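Local coordinates for protein putative decarboxylase involved in desferrioxamine biosynthesis (Erwinia amylovora, PDB 5O5C) that probably decarboxylates lysine with the help of pyridoxal 5'-phosphate, as a group II decarboxylase of the desferrioxamine pathway, at residues H32-S35 with A36-R39. Sequence-based numbering, arbitrary orientation.
Sequences HQLS and AWAR
With chi1 of 68°, Ser35 holds OG between its own backbone N and carbonyl carbon, while Arg39, one turn on, sets CG beside its backbone N (chi1 -70°) and runs extended to NE, bringing the guanidinium near the serine, whose OG lies oblique to its plane. Arg39 NH1 stays 4.0 Å from Ser35 OG, a loose approach; the arginine comes nearer through its aliphatic CG, 3.5 Å from Ser35 O. The short serine hydroxyl instead shares a water, 2.6 Å from OG, that accepts from Ala36 N (2.9 Å) and donates to His32 O, tying an amide of the first helical turn to the residue preceding the N-cap residue Gln33. Regular i to i+4 bonds follow: Trp37 N to Gln33 O at 2.9 Å, Ala38 N to Leu34 O and Arg39 N to Ser35 O. On the buried side, Leu34 CD2 lies 4.3 Å from Trp37 CE3, and Phe29 meets the indole edge-to-face. Leucine and tryptophan suit this side because the second subunit packs here, its Lys53 on Leu34 and Met48 on Trp37; small Ala38 admits Leu45 of that subunit. The start of helix 34-53 is thus amphipathic, with a water-bound serine and a charged arginine suited to exposure, and apolar groups at the dimer interface.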
loop_
_atom_site.group_PDB
_atom_site.type_symbol
_atom_site.label_atom_id
_atom_site.label_comp_id
_atom_site.label_asym_id
_atom_site.label_seq_id
_atom_site.Cartn_x
_atom_site.Cartn_y
_atom_site.Cartn_z
ATOM N N HIS B 32 -26.695 14.079 4.230
ATOM C CA HIS B 32 -27.139 15.165 3.322
ATOM C C HIS B 32 -26.840 14.875 1.853
ATOM O O HIS B 32 -27.605 15.269 0.958
ATOM C CB HIS B 32 -26.439 16.509 3.643
ATOM C CG HIS B 32 -26.641 17.014 5.045
ATOM N ND1 HIS B 32 -26.011 16.456 6.139
ATOM C CD2 HIS B 32 -27.346 18.069 5.519
ATOM C CE1 HIS B 32 -26.349 17.121 7.230
ATOM N NE2 HIS B 32 -27.156 18.108 6.882
ATOM N N GLN B 33 -25.708 14.222 1.612
ATOM C CA GLN B 33 -25.116 14.085 0.282
ATOM C C GLN B 33 -25.372 12.752 -0.410
ATOM O O GLN B 33 -24.744 12.471 -1.431
ATOM C CB GLN B 33 -23.603 14.324 0.358
ATOM C CG GLN B 33 -23.161 15.701 -0.064
ATOM C CD GLN B 33 -23.556 16.748 0.954
ATOM O OE1 GLN B 33 -24.510 17.497 0.739
ATOM N NE2 GLN B 33 -22.836 16.787 2.079
ATOM N N LEU B 34 -26.288 11.940 0.122
ATOM C CA LEU B 34 -26.491 10.579 -0.378
ATOM C C LEU B 34 -27.055 10.585 -1.820
ATOM O O LEU B 34 -26.709 9.744 -2.629
ATOM C CB LEU B 34 -27.405 9.791 0.566
ATOM C CG LEU B 34 -26.828 9.364 1.909
ATOM C CD1 LEU B 34 -27.906 8.880 2.869
ATOM C CD2 LEU B 34 -25.763 8.288 1.738
ATOM N N SER B 35 -27.894 11.569 -2.132
ATOM C CA SER B 35 -28.501 11.667 -3.449
ATOM C C SER B 35 -27.496 12.190 -4.473
ATOM O O SER B 35 -27.466 11.700 -5.595
ATOM C CB SER B 35 -29.753 12.547 -3.394
ATOM O OG SER B 35 -29.389 13.877 -3.131
ATOM N N ALA B 36 -26.663 13.168 -4.070
ATOM C CA ALA B 36 -25.565 13.616 -4.916
ATOM C C ALA B 36 -24.541 12.457 -5.156
ATOM O O ALA B 36 -24.011 12.328 -6.201
ATOM C CB ALA B 36 -24.894 14.833 -4.322
ATOM N N TRP B 37 -24.338 11.587 -4.182
ATOM C CA TRP B 37 -23.496 10.431 -4.392
ATOM C C TRP B 37 -24.085 9.527 -5.475
ATOM O O TRP B 37 -23.345 9.123 -6.391
ATOM C CB TRP B 37 -23.299 9.674 -3.079
ATOM C CG TRP B 37 -22.574 8.407 -3.187
ATOM C CD1 TRP B 37 -21.378 8.198 -3.806
ATOM C CD2 TRP B 37 -22.975 7.145 -2.652
ATOM N NE1 TRP B 37 -21.003 6.884 -3.682
ATOM C CE2 TRP B 37 -21.975 6.213 -2.989
ATOM C CE3 TRP B 37 -24.089 6.710 -1.935
ATOM C CZ2 TRP B 37 -22.036 4.900 -2.606
ATOM C CZ3 TRP B 37 -24.158 5.408 -1.563
ATOM C CH2 TRP B 37 -23.139 4.503 -1.901
ATOM N N ALA B 38 -25.387 9.195 -5.377
ATOM C CA ALA B 38 -25.949 8.157 -6.259
ATOM C C ALA B 38 -26.061 8.622 -7.714
ATOM O O ALA B 38 -25.938 7.797 -8.638
ATOM C CB ALA B 38 -27.282 7.633 -5.760
ATOM N N ARG B 39 -26.283 9.930 -7.912
ATOM C CA ARG B 39 -26.361 10.505 -9.267
ATOM C C ARG B 39 -24.984 10.570 -9.922
ATOM O O ARG B 39 -24.847 10.316 -11.127
ATOM C CB ARG B 39 -27.039 11.886 -9.255
ATOM C CG ARG B 39 -28.532 11.757 -8.937
ATOM C CD ARG B 39 -29.331 13.027 -9.191
ATOM N NE ARG B 39 -30.717 12.859 -8.730
ATOM C CZ ARG B 39 -31.297 13.469 -7.679
ATOM N NH1 ARG B 39 -30.650 14.365 -6.916
ATOM N NH2 ARG B 39 -32.573 13.192 -7.392
HETATM O O HOH W 1 -27.348 15.208 -2.164
#